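Local atomic coordinates of peptidase, C14 family (Geobacter sulfurreducens PCA, PDB entry 3BIJ), a protein that is of unknown function in the cell but probably acts as a caspase-like cysteine endopeptidase. Residues Ile5-Gly10 with Asp62-Ala67; Glu34-Ile39 with Ala222-Leu227; Thr48-Lys53 with Arg57-Asp62; Gly86-Thr91 with Glu181-Ile186; Lys245-Arg250 with Gln255-Phe260. All blocks are in the same frame, centred on the assembly; numbering follows the deposited sequence.

Overall arrangement
All five contacts lie in one caspase-like alpha/beta domain, and contacts 1, 3, 4 and 5 reach its mixed central sheet. Contacts 1 and 3 have centres about 7 Å apart and share helix 57-70, which packs on the neighbouring strands 4-10 and 46-51; along the chain, contact 3 is nested inside the loop that contact 1 closes. Contact 2 joins helix 29-42 to helix 222-231, a tie across 182 intervening residues, and touches contact 5, its centre about 14 Å away. Contacts 4 and 5 are in series, their centres about 31 Å apart on opposite sides of the chain's centre. Early and late parts of the sequence thus close into one layered body.

Contact 1. Residues Ile5-Gly10 with Asp62-Ala67; sequences IALALG and DAIGKA
No ring or other flat group takes part where Leu7 and Ile5 of the strand meet Ala63, Ile64 and Ala67 of the helix; only aliphatic carbons touch. The flat groups stand just outside: the side chain of Phe122 touches Ile64 and Ala67, and that of Phe77 touches Ala67. Leu7 does most of the work through one branch. Its CD1 lies 3.8 Å from Ala63 CB, and the same methyl reaches Ile64 CG1, also at 3.8 Å, the two longer side chains crossing at about a right angle. Ile64 can meet it because CG1 stands anti to its own carbonyl carbon (chi1 -61°), which brings that arm round to the strand. One helical turn on, at Ala67, Ile5 takes over: its CD1 comes within 4.2 Å of Ala67 CA, and its CG2 sits 4.3 Å from Ala67 CB.

The strand and helix run almost antiparallel, at 168°, as expected for a beta-alpha-beta crossover. Helix 57-70 links strand 46-51 to strand 76-89 and passes over strand 4-10, which lies between them in the sheet. Ala6 and Ala8 face the other way, onto helix 29-42.

No hydrogen bond spans the interface. Small alanines let the helix come close, and largely buried apolar packing, with no directional polar bond, joins helix to strand here.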
# COMPACT_ATOMS: atom_id res chain seq x y z
N ILE A 5 46.14 0.07 -12.75
CA ILE A 5 45.62 1.39 -13.08
C ILE A 5 44.11 1.38 -12.88
O ILE A 5 43.41 0.52 -13.41
CB ILE A 5 45.91 1.79 -14.54
CG1 ILE A 5 47.41 1.96 -14.75
CG2 ILE A 5 45.15 3.07 -14.89
CD1 ILE A 5 47.80 2.24 -16.18
N ALA A 6 43.62 2.36 -12.14
CA ALA A 6 42.20 2.46 -11.87
C ALA A 6 41.65 3.79 -12.39
O ALA A 6 42.33 4.81 -12.37
CB ALA A 6 41.95 2.33 -10.37
N LEU A 7 40.39 3.74 -12.84
CA LEU A 7 39.68 4.91 -13.35
C LEU A 7 38.32 4.98 -12.65
O LEU A 7 37.43 4.19 -12.94
CB LEU A 7 39.45 4.79 -14.86
CG LEU A 7 39.49 6.06 -15.71
CD1 LEU A 7 38.75 5.80 -17.02
CD2 LEU A 7 38.88 7.23 -14.99
N ALA A 8 38.17 5.92 -11.72
CA ALA A 8 36.92 6.07 -10.99
C ALA A 8 36.14 7.21 -11.63
O ALA A 8 36.61 8.34 -11.69
CB ALA A 8 37.21 6.39 -9.51
N LEU A 9 34.94 6.89 -12.11
CA LEU A 9 34.09 7.87 -12.75
C LEU A 9 32.85 8.10 -11.92
O LEU A 9 32.23 7.15 -11.45
CB LEU A 9 33.66 7.38 -14.13
CG LEU A 9 34.76 7.01 -15.13
CD1 LEU A 9 34.13 6.48 -16.41
CD2 LEU A 9 35.62 8.23 -15.43
N GLY A 10 32.50 9.37 -11.74
CA GLY A 10 31.32 9.71 -10.97
C GLY A 10 30.67 10.96 -11.55
O GLY A 10 31.32 12.00 -11.67
N ASP A 62 40.05 8.58 -23.74
CA ASP A 62 41.50 8.74 -23.71
C ASP A 62 42.15 8.05 -22.53
O ASP A 62 43.20 7.43 -22.68
CB ASP A 62 41.84 10.23 -23.69
CG ASP A 62 43.33 10.47 -23.65
OD1 ASP A 62 43.90 10.47 -22.54
OD2 ASP A 62 43.94 10.66 -24.74
N ALA A 63 41.55 8.16 -21.35
CA ALA A 63 42.10 7.52 -20.15
C ALA A 63 42.14 6.01 -20.33
O ALA A 63 43.17 5.37 -20.08
CB ALA A 63 41.28 7.88 -18.93
N ILE A 64 41.02 5.42 -20.74
CA ILE A 64 40.97 3.98 -20.94
C ILE A 64 41.99 3.61 -22.01
O ILE A 64 42.67 2.59 -21.90
CB ILE A 64 39.56 3.50 -21.38
CG1 ILE A 64 38.53 3.84 -20.30
CG2 ILE A 64 39.57 1.98 -21.59
CD1 ILE A 64 37.10 3.55 -20.71
N GLY A 65 42.10 4.45 -23.03
CA GLY A 65 43.04 4.18 -24.11
C GLY A 65 44.46 4.12 -23.59
O GLY A 65 45.24 3.22 -23.93
N LYS A 66 44.81 5.09 -22.76
CA LYS A 66 46.14 5.14 -22.18
C LYS A 66 46.41 3.81 -21.48
O LYS A 66 47.38 3.11 -21.79
CB LYS A 66 46.24 6.30 -21.18
CG LYS A 66 46.06 7.67 -21.81
CD LYS A 66 47.12 7.93 -22.88
CE LYS A 66 46.98 9.29 -23.59
NZ LYS A 66 47.12 10.47 -22.67
N ALA A 67 45.52 3.46 -20.55
CA ALA A 67 45.65 2.21 -19.80
C ALA A 67 45.88 1.00 -20.70
O ALA A 67 46.82 0.24 -20.48
CB ALA A 67 44.41 1.99 -18.95

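Contact 2. Residues Glu34-Ile39 with Ala222-Leu227; sequences EDMAAI and AFTGQL
Bends along the Met36 side chain carry its tip across to Thr224 and Leu227. The residue is a selenomethionine: CG stands anti to the carbonyl carbon, and a further turn at chi2 (-65°) folds the chain so that the selenium and CE head for the other helix. Leu227 answers with CG anti to its backbone N (chi1 179°), and the two side chains reach toward each other, tip to tip. This joins two helices, 29-42 and 222-231, that lie side by side against the central sheet of the caspase-like fold, the segments 34-39 and 222-227 crossing at 32°.

The axes of the two segments come no nearer than 11.1 Å, and the long Met36 side chain spans much of the gap. Met36 CE is the busiest atom, 3.5 Å from Leu227 CD2 and 3.4 Å from Thr224 CG2. Behind it, the selenium lies 4.0 Å from Leu227 CD1. Thr224 offers its methyl, while OG1 is hydrogen-bonded to Asp133 OD2, so the one polar side chain among the touching residues has its hydroxyl satisfied. If an alanine replaced Leu227, both branch methyls would go, and the selenium and CE of Met36 would probably lose their support and be freer to turn beside a gap between the helices.

Phe243 and Ile247 of helix 240-250 back Leu227, while Asp35, next to Met36, forms a salt bridge with Arg177 of a second subunit. A looser touch completes the row, Ile39 CD1 resting 4.3 Å from Leu227 CD2.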
# COMPACT_ATOMS: atom_id res chain seq x y z
N GLU A 34 34.90 8.58 -5.30
CA GLU A 34 35.93 8.85 -4.30
C GLU A 34 36.17 7.59 -3.47
O GLU A 34 37.32 7.20 -3.24
CB GLU A 34 35.51 10.01 -3.38
CG GLU A 34 35.38 11.36 -4.11
CD GLU A 34 34.97 12.52 -3.19
OE1 GLU A 34 33.87 12.46 -2.57
OE2 GLU A 34 35.74 13.51 -3.10
N ASP A 35 35.09 6.94 -3.03
CA ASP A 35 35.20 5.73 -2.23
C ASP A 35 35.88 4.60 -3.01
O ASP A 35 36.70 3.87 -2.46
CB ASP A 35 33.81 5.27 -1.76
CG ASP A 35 33.23 6.17 -0.69
OD1 ASP A 35 32.01 6.08 -0.42
OD2 ASP A 35 33.98 6.98 -0.12
N MSE A 36 35.55 4.46 -4.29
CA MSE A 36 36.18 3.41 -5.08
C MSE A 36 37.64 3.77 -5.30
O MSE A 36 38.52 2.92 -5.16
CB MSE A 36 35.47 3.23 -6.42
CG MSE A 36 34.04 2.70 -6.29
SE MSE A 36 33.95 0.90 -5.55
CE MSE A 36 33.26 1.30 -3.81
N ALA A 37 37.89 5.04 -5.62
CA ALA A 37 39.26 5.50 -5.84
C ALA A 37 40.10 5.32 -4.57
O ALA A 37 41.28 4.99 -4.64
CB ALA A 37 39.26 6.96 -6.27
N ALA A 38 39.48 5.54 -3.41
CA ALA A 38 40.17 5.37 -2.13
C ALA A 38 40.62 3.92 -1.94
O ALA A 38 41.76 3.65 -1.55
CB ALA A 38 39.28 5.81 -0.97
N ILE A 39 39.72 2.97 -2.22
CA ILE A 39 40.05 1.56 -2.09
C ILE A 39 41.15 1.22 -3.08
O ILE A 39 42.13 0.57 -2.73
CB ILE A 39 38.83 0.65 -2.40
CG1 ILE A 39 37.80 0.77 -1.27
CG2 ILE A 39 39.28 -0.79 -2.62
CD1 ILE A 39 36.55 -0.08 -1.47
N ALA A 222 23.15 2.40 -3.83
CA ALA A 222 22.74 1.30 -2.99
C ALA A 222 23.80 0.21 -3.10
O ALA A 222 24.27 -0.33 -2.10
CB ALA A 222 21.37 0.77 -3.44
N PHE A 223 24.18 -0.12 -4.33
CA PHE A 223 25.18 -1.15 -4.57
C PHE A 223 26.54 -0.78 -3.93
O PHE A 223 27.09 -1.53 -3.12
CB PHE A 223 25.36 -1.39 -6.08
CG PHE A 223 26.59 -2.18 -6.43
CD1 PHE A 223 26.88 -3.39 -5.80
CD2 PHE A 223 27.48 -1.70 -7.38
CE1 PHE A 223 28.04 -4.12 -6.12
CE2 PHE A 223 28.63 -2.41 -7.71
CZ PHE A 223 28.91 -3.62 -7.08
N THR A 224 27.06 0.38 -4.30
CA THR A 224 28.34 0.82 -3.78
C THR A 224 28.36 0.85 -2.25
O THR A 224 29.35 0.44 -1.61
CB THR A 224 28.72 2.23 -4.32
OG1 THR A 224 28.71 2.20 -5.76
CG2 THR A 224 30.09 2.64 -3.83
N GLY A 225 27.28 1.32 -1.66
CA GLY A 225 27.20 1.37 -0.21
C GLY A 225 27.39 0.00 0.42
O GLY A 225 28.11 -0.13 1.40
N GLN A 226 26.76 -1.02 -0.15
CA GLN A 226 26.91 -2.35 0.39
C GLN A 226 28.26 -2.95 0.03
O GLN A 226 28.79 -3.81 0.75
CB GLN A 226 25.79 -3.26 -0.08
CG GLN A 226 24.46 -2.83 0.48
CD GLN A 226 24.47 -2.76 1.99
OE1 GLN A 226 23.91 -1.84 2.58
NE2 GLN A 226 25.10 -3.74 2.62
N LEU A 227 28.82 -2.52 -1.09
CA LEU A 227 30.14 -3.01 -1.48
C LEU A 227 31.09 -2.54 -0.37
O LEU A 227 31.85 -3.34 0.18
CB LEU A 227 30.55 -2.45 -2.86
CG LEU A 227 31.91 -2.81 -3.48
CD1 LEU A 227 31.93 -2.49 -5.00
CD2 LEU A 227 32.99 -2.04 -2.77

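Contact 3. Residues Thr48-Lys53 with Arg57-Asp62; sequences TTLMTK and RAKVID
Apolar packing is what joins the two segments, and Leu50 supplies all of it from the strand. Its CD1 fits against the helix, 4.2 Å from Val60 CG2 and 4.1 Å from Lys59 CB. With CG anti to the carbonyl carbon (chi1 -67°), the leucine points one methyl into the place where those two neighbouring helix residues meet. Lys59 makes its nearest touch with CB, and its extended chain slants past the leucine, Lys59 CD lying 4.3 Å from Leu50 CD2; the amino group lies beyond.

No hydrogen bond or salt bridge runs between the segments; the helix finds its polar partners in other parts of the chain. Lys59 N is bonded to Thr56 OG1 at the start of the helix, and Arg57 forms a salt bridge with Glu114. On one face of the Arg57 guanidinium lies Ile61 CD1, 3.9 Å above the plane and offset toward the rim, so a methyl one turn along the helix partly covers the charged group.

In the fold, a short turn separates the outer strand 46-51 from helix 57-70, the first half of a beta-alpha-beta crossover. Leu50 also packs on Leu7 and Leu9 of the adjacent parallel strand 4-10, and Val60 on Leu9. Across the sheet, Thr49 and Met51 meet helix 29-42.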
# COMPACT_ATOMS: atom_id res chain seq x y z
N THR A 48 42.94 7.54 -11.10
CA THR A 48 42.60 8.78 -11.79
C THR A 48 41.10 8.95 -11.59
O THR A 48 40.32 8.08 -11.99
CB THR A 48 42.86 8.66 -13.31
OG1 THR A 48 44.22 8.30 -13.53
CG2 THR A 48 42.56 9.97 -14.01
N THR A 49 40.69 10.05 -10.98
CA THR A 49 39.28 10.30 -10.72
C THR A 49 38.70 11.39 -11.64
O THR A 49 39.30 12.45 -11.83
CB THR A 49 39.08 10.75 -9.24
OG1 THR A 49 39.79 9.87 -8.38
CG2 THR A 49 37.61 10.73 -8.86
N LEU A 50 37.52 11.12 -12.20
CA LEU A 50 36.85 12.09 -13.06
C LEU A 50 35.46 12.34 -12.51
O LEU A 50 34.63 11.44 -12.47
CB LEU A 50 36.77 11.56 -14.50
CG LEU A 50 38.14 11.45 -15.19
CD1 LEU A 50 37.97 10.93 -16.60
CD2 LEU A 50 38.81 12.83 -15.22
N MSE A 51 35.22 13.58 -12.07
CA MSE A 51 33.93 13.95 -11.49
C MSE A 51 33.11 14.76 -12.47
O MSE A 51 33.60 15.71 -13.06
CB MSE A 51 34.14 14.78 -10.22
CG MSE A 51 35.22 14.27 -9.29
SE MSE A 51 34.67 12.81 -8.13
CE MSE A 51 34.38 11.49 -9.41
N THR A 52 31.84 14.39 -12.62
CA THR A 52 30.90 15.04 -13.53
C THR A 52 31.54 15.82 -14.69
O THR A 52 31.91 15.23 -15.71
CB THR A 52 29.95 15.96 -12.76
OG1 THR A 52 30.68 17.07 -12.25
CG2 THR A 52 29.33 15.21 -11.59
N LYS A 53 31.69 17.13 -14.55
CA LYS A 53 32.27 17.96 -15.61
C LYS A 53 33.53 17.38 -16.21
O LYS A 53 33.80 17.56 -17.40
CB LYS A 53 32.58 19.36 -15.10
CG LYS A 53 31.37 20.25 -14.97
CD LYS A 53 31.80 21.70 -14.85
CE LYS A 53 30.60 22.63 -14.98
NZ LYS A 53 31.03 24.06 -15.01
N ARG A 57 33.31 12.47 -22.75
CA ARG A 57 33.59 11.42 -23.71
C ARG A 57 35.09 11.40 -24.00
O ARG A 57 35.75 10.38 -23.82
CB ARG A 57 32.82 11.66 -25.02
CG ARG A 57 31.35 11.25 -25.00
CD ARG A 57 30.69 11.57 -26.34
NE ARG A 57 31.41 10.97 -27.45
CZ ARG A 57 31.39 9.67 -27.72
NH1 ARG A 57 30.65 8.85 -26.98
NH2 ARG A 57 32.12 9.19 -28.71
N ALA A 58 35.64 12.54 -24.42
CA ALA A 58 37.07 12.63 -24.74
C ALA A 58 37.99 12.11 -23.64
O ALA A 58 38.80 11.22 -23.90
CB ALA A 58 37.43 14.08 -25.07
N LYS A 59 37.86 12.65 -22.43
CA LYS A 59 38.70 12.23 -21.30
C LYS A 59 38.58 10.75 -20.91
O LYS A 59 39.60 10.10 -20.67
CB LYS A 59 38.41 13.09 -20.06
CG LYS A 59 38.89 14.53 -20.18
CD LYS A 59 38.82 15.22 -18.82
CE LYS A 59 39.17 16.71 -18.93
NZ LYS A 59 39.00 17.44 -17.63
N VAL A 60 37.35 10.24 -20.84
CA VAL A 60 37.12 8.84 -20.50
C VAL A 60 37.73 7.93 -21.56
O VAL A 60 38.44 6.99 -21.23
CB VAL A 60 35.61 8.53 -20.36
CG1 VAL A 60 35.39 7.04 -20.24
CG2 VAL A 60 35.03 9.25 -19.15
N ILE A 61 37.45 8.21 -22.84
CA ILE A 61 37.97 7.39 -23.93
C ILE A 61 39.48 7.40 -23.93
O ILE A 61 40.12 6.36 -24.09
CB ILE A 61 37.46 7.90 -25.29
CG1 ILE A 61 35.95 7.69 -25.38
CG2 ILE A 61 38.15 7.17 -26.42
CD1 ILE A 61 35.30 8.40 -26.55
N ASP A 62 40.05 8.58 -23.74
CA ASP A 62 41.50 8.74 -23.71
C ASP A 62 42.15 8.05 -22.53
O ASP A 62 43.20 7.43 -22.68
CB ASP A 62 41.84 10.23 -23.69
CG ASP A 62 43.33 10.47 -23.65
OD1 ASP A 62 43.90 10.47 -22.54
OD2 ASP A 62 43.94 10.66 -24.74

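Contact 4. Residues Gly86-Thr91 with Glu181-Ile186; sequences GQVPDT and EFYDTI
Helix 180-189 packs on the C-terminal end of the long strand 76-89 of the caspase-like sheet, with Val88 and Tyr183 as the meeting point. Val88 offers one methyl: CG2 lies 4.0 Å from Tyr183 CB and 4.1 Å from Tyr183 CG, approaching the root of the ring obliquely. The torsion (chi1 57°) sets CG2 opposite the valine's N, pointing it to the helix, and puts CG1 between N and the carbonyl carbon.

The ring itself is held by other neighbours. Phe182 CD1 stands 3.6 Å above the plane of the Tyr183 ring, over its centre, while Tyr183 CD2 lies at the edge of the Phe182 ring, in its plane. At the far end, the Tyr183 hydroxyl is hydrogen-bonded to Glu109 N, which together with the phenylalanine should limit how the ring can turn.

Further along, Thr91 OG1 and Asp184 OD1 come to 4.2 Å where the two side chains cross at about a right angle, too far apart for a hydrogen bond; Asp184 OD1 is bonded instead to Tyr176 OH. Within the helix, Glu181 O receives two donors, Thr185 OG1 at 2.9 Å and Thr185 N at 3.0 Å, from opposite faces of its plane.

Tyr176 of helix 169-178 leans on Val88, Thr91 and Tyr183, and Ile111 of strand 109-111 touches both Val88 and Tyr183. Strand 99-104 runs antiparallel beside 76-89, and a third subunit approaches the strand's end, where its Lys232 bonds Asp90 O.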
# COMPACT_ATOMS: atom_id res chain seq x y z
N GLY A 86 22.21 5.34 -20.24
CA GLY A 86 21.36 5.87 -21.29
C GLY A 86 20.98 4.88 -22.36
O GLY A 86 21.38 3.72 -22.35
N GLN A 87 20.16 5.34 -23.30
CA GLN A 87 19.73 4.52 -24.41
C GLN A 87 19.58 5.44 -25.61
O GLN A 87 19.04 6.54 -25.50
CB GLN A 87 18.40 3.83 -24.10
CG GLN A 87 18.46 2.92 -22.90
CD GLN A 87 17.22 2.05 -22.73
OE1 GLN A 87 16.08 2.50 -22.92
NE2 GLN A 87 17.44 0.79 -22.35
N VAL A 88 20.10 4.99 -26.74
CA VAL A 88 20.00 5.76 -27.97
C VAL A 88 19.28 4.83 -28.95
O VAL A 88 19.56 3.65 -29.02
CB VAL A 88 21.40 6.18 -28.49
CG1 VAL A 88 22.28 4.96 -28.69
CG2 VAL A 88 21.26 6.96 -29.76
N PRO A 89 18.30 5.36 -29.69
CA PRO A 89 17.55 4.55 -30.66
C PRO A 89 18.40 3.78 -31.65
O PRO A 89 19.38 4.29 -32.21
CB PRO A 89 16.65 5.57 -31.35
CG PRO A 89 17.46 6.83 -31.27
CD PRO A 89 17.94 6.78 -29.83
N ASP A 90 17.98 2.52 -31.83
CA ASP A 90 18.60 1.57 -32.74
C ASP A 90 17.86 1.69 -34.08
O ASP A 90 16.92 0.95 -34.36
CB ASP A 90 18.47 0.14 -32.20
CG ASP A 90 19.00 -0.93 -33.17
OD1 ASP A 90 18.86 -2.13 -32.87
OD2 ASP A 90 19.55 -0.57 -34.23
N THR A 91 18.31 2.64 -34.89
CA THR A 91 17.72 2.91 -36.18
C THR A 91 17.83 1.76 -37.18
O THR A 91 17.64 1.95 -38.38
CB THR A 91 18.34 4.21 -36.76
OG1 THR A 91 19.66 4.39 -36.21
CG2 THR A 91 17.50 5.40 -36.40
N GLU A 181 22.58 14.00 -35.89
CA GLU A 181 23.82 13.76 -36.62
C GLU A 181 24.92 13.22 -35.72
O GLU A 181 25.66 12.31 -36.10
CB GLU A 181 24.27 15.05 -37.30
CG GLU A 181 25.40 14.88 -38.31
CD GLU A 181 25.85 16.21 -38.92
OE1 GLU A 181 26.43 17.05 -38.20
OE2 GLU A 181 25.60 16.42 -40.14
N PHE A 182 25.03 13.76 -34.51
CA PHE A 182 26.06 13.32 -33.59
C PHE A 182 26.01 11.82 -33.28
O PHE A 182 26.99 11.10 -33.49
CB PHE A 182 25.97 14.14 -32.30
CG PHE A 182 26.98 13.74 -31.26
CD1 PHE A 182 26.61 12.94 -30.19
CD2 PHE A 182 28.30 14.16 -31.36
CE1 PHE A 182 27.54 12.55 -29.23
CE2 PHE A 182 29.25 13.78 -30.40
CZ PHE A 182 28.86 12.97 -29.33
N TYR A 183 24.87 11.33 -32.80
CA TYR A 183 24.75 9.92 -32.47
C TYR A 183 24.68 9.02 -33.69
O TYR A 183 25.14 7.88 -33.65
CB TYR A 183 23.53 9.69 -31.57
CG TYR A 183 23.77 10.19 -30.17
CD1 TYR A 183 24.70 9.57 -29.35
CD2 TYR A 183 23.13 11.35 -29.69
CE1 TYR A 183 25.01 10.08 -28.10
CE2 TYR A 183 23.44 11.87 -28.43
CZ TYR A 183 24.38 11.23 -27.64
OH TYR A 183 24.72 11.73 -26.41
N ASP A 184 24.11 9.52 -34.77
CA ASP A 184 24.04 8.70 -35.97
C ASP A 184 25.44 8.42 -36.48
O ASP A 184 25.73 7.33 -36.97
CB ASP A 184 23.20 9.38 -37.05
CG ASP A 184 21.71 9.35 -36.74
OD1 ASP A 184 21.23 8.27 -36.33
OD2 ASP A 184 21.03 10.39 -36.90
N THR A 185 26.32 9.40 -36.37
CA THR A 185 27.70 9.22 -36.82
C THR A 185 28.39 8.18 -35.96
O THR A 185 29.04 7.27 -36.46
CB THR A 185 28.49 10.53 -36.74
OG1 THR A 185 27.93 11.47 -37.67
CG2 THR A 185 29.95 10.29 -37.08
N ILE A 186 28.24 8.32 -34.65
CA ILE A 186 28.83 7.40 -33.70
C ILE A 186 28.34 5.99 -33.96
O ILE A 186 29.12 5.04 -34.02
CB ILE A 186 28.46 7.79 -32.26
CG1 ILE A 186 29.05 9.17 -31.93
CG2 ILE A 186 28.95 6.74 -31.28
CD1 ILE A 186 28.70 9.68 -30.56

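Contact 5. Residues Lys245-Arg250 with Gln255-Phe260; sequences KAIVRR and QTPNFF
Ile247 O receives Arg250 N at 2.8 Å, a bond from the residue three places on, where Ile247 and Val248 meet Thr256 and Pro257. Across the contact itself there is no hydrogen bond; carbon meets carbon. Val248 CG1 is the central atom. It lies 3.6 Å from Pro257 CG and 4.0 Å from Pro257 CD, so the methyl rides along one side of the proline ring, the two side chains meeting at a slant. It also comes 3.7 Å from Pro257 O. What brings it there is its first torsion, with CG1 anti to the carbonyl carbon (chi1 -51°). Ile247 reinforces the same spot from the preceding position, CG2 being 4.1 Å from Pro257 CG. Thr256 adds its methyl, CG2 sitting 4.1 Å from Val248 CB.

The polar parts of Thr256 have partners beyond the helix: its N is bonded to Gln212 OE1, and its hydroxyl to Asn211 OD1 of a fourth subunit. That same subunit supplies Asp210 for a salt bridge with Lys245, so the patch lies close to a subunit boundary.

The whole is a helix-to-strand connection of an alpha/beta fold: a short link brings the chain back from helix 240-250, and the proline packs against the helix just before strand 258-263 joins the sheet antiparallel to 201-206.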
# COMPACT_ATOMS: atom_id res chain seq x y z
N LYS A 245 28.72 -12.58 -3.75
CA LYS A 245 27.65 -13.28 -3.03
C LYS A 245 27.30 -12.63 -1.70
O LYS A 245 26.12 -12.60 -1.30
CB LYS A 245 28.02 -14.75 -2.80
CG LYS A 245 28.09 -15.57 -4.09
CD LYS A 245 28.48 -17.02 -3.83
CE LYS A 245 27.40 -17.77 -3.03
NZ LYS A 245 26.12 -17.97 -3.81
N ALA A 246 28.31 -12.10 -1.02
CA ALA A 246 28.10 -11.44 0.27
C ALA A 246 27.35 -10.11 0.09
O ALA A 246 26.60 -9.68 0.97
CB ALA A 246 29.44 -11.19 0.97
N ILE A 247 27.56 -9.46 -1.04
CA ILE A 247 26.89 -8.20 -1.29
C ILE A 247 25.43 -8.45 -1.64
O ILE A 247 24.54 -7.92 -0.98
CB ILE A 247 27.57 -7.41 -2.43
CG1 ILE A 247 28.98 -7.03 -2.00
CG2 ILE A 247 26.77 -6.17 -2.77
CD1 ILE A 247 29.79 -6.39 -3.07
N VAL A 248 25.18 -9.26 -2.67
CA VAL A 248 23.81 -9.55 -3.06
C VAL A 248 22.98 -10.03 -1.88
O VAL A 248 21.79 -9.76 -1.81
CB VAL A 248 23.74 -10.61 -4.20
CG1 VAL A 248 24.67 -10.21 -5.33
CG2 VAL A 248 24.08 -11.97 -3.67
N ARG A 249 23.60 -10.73 -0.95
CA ARG A 249 22.88 -11.24 0.20
C ARG A 249 22.23 -10.12 1.00
O ARG A 249 21.17 -10.31 1.59
CB ARG A 249 23.83 -12.03 1.10
CG ARG A 249 23.28 -13.36 1.59
CD ARG A 249 22.88 -14.24 0.40
NE ARG A 249 22.49 -15.59 0.83
CZ ARG A 249 23.33 -16.49 1.34
NH1 ARG A 249 24.62 -16.17 1.48
NH2 ARG A 249 22.89 -17.68 1.70
N ARG A 250 22.87 -8.95 1.01
CA ARG A 250 22.40 -7.79 1.76
C ARG A 250 21.45 -6.89 0.97
O ARG A 250 20.70 -6.11 1.54
CB ARG A 250 23.60 -6.97 2.21
CG ARG A 250 24.65 -7.79 2.94
CD ARG A 250 25.90 -6.97 3.24
NE ARG A 250 25.62 -5.86 4.16
CZ ARG A 250 25.39 -6.00 5.46
NH1 ARG A 250 25.40 -7.21 6.02
NH2 ARG A 250 25.15 -4.94 6.19
N GLN A 255 16.81 -5.18 -6.51
CA GLN A 255 18.12 -4.70 -6.97
C GLN A 255 19.21 -5.71 -6.63
O GLN A 255 19.65 -5.80 -5.49
CB GLN A 255 18.50 -3.35 -6.35
CG GLN A 255 19.65 -2.73 -7.13
CD GLN A 255 20.14 -1.38 -6.62
OE1 GLN A 255 19.39 -0.61 -6.03
NE2 GLN A 255 21.39 -1.08 -6.89
N THR A 256 19.63 -6.47 -7.63
CA THR A 256 20.66 -7.50 -7.43
C THR A 256 21.84 -7.24 -8.34
O THR A 256 21.70 -7.30 -9.56
CB THR A 256 20.13 -8.92 -7.75
OG1 THR A 256 18.89 -9.15 -7.06
CG2 THR A 256 21.14 -9.97 -7.31
N PRO A 257 23.02 -6.94 -7.76
CA PRO A 257 24.18 -6.70 -8.62
C PRO A 257 24.53 -7.99 -9.36
O PRO A 257 24.31 -9.09 -8.85
CB PRO A 257 25.26 -6.24 -7.64
CG PRO A 257 24.80 -6.77 -6.31
CD PRO A 257 23.31 -6.57 -6.36
N ASN A 258 25.04 -7.84 -10.58
CA ASN A 258 25.38 -8.97 -11.42
C ASN A 258 26.88 -9.25 -11.52
O ASN A 258 27.71 -8.34 -11.47
CB ASN A 258 24.82 -8.75 -12.81
CG ASN A 258 24.64 -10.03 -13.57
OD1 ASN A 258 24.87 -10.08 -14.78
ND2 ASN A 258 24.22 -11.09 -12.88
N PHE A 259 27.20 -10.52 -11.70
CA PHE A 259 28.57 -10.99 -11.82
C PHE A 259 28.74 -11.59 -13.23
O PHE A 259 28.40 -12.75 -13.47
CB PHE A 259 28.83 -12.03 -10.73
CG PHE A 259 30.27 -12.43 -10.57
CD1 PHE A 259 30.84 -13.39 -11.40
CD2 PHE A 259 31.06 -11.85 -9.59
CE1 PHE A 259 32.17 -13.76 -11.25
CE2 PHE A 259 32.39 -12.21 -9.44
CZ PHE A 259 32.94 -13.17 -10.27
N PHE A 260 29.27 -10.78 -14.15
CA PHE A 260 29.47 -11.18 -15.54
C PHE A 260 30.95 -11.26 -15.94
O PHE A 260 31.72 -10.34 -15.67
CB PHE A 260 28.77 -10.16 -16.43
CG PHE A 260 28.70 -10.56 -17.87
CD1 PHE A 260 27.91 -11.64 -18.26
CD2 PHE A 260 29.40 -9.86 -18.84
CE1 PHE A 260 27.81 -12.02 -19.60
CE2 PHE A 260 29.33 -10.22 -20.19
CZ PHE A 260 28.53 -11.31 -20.57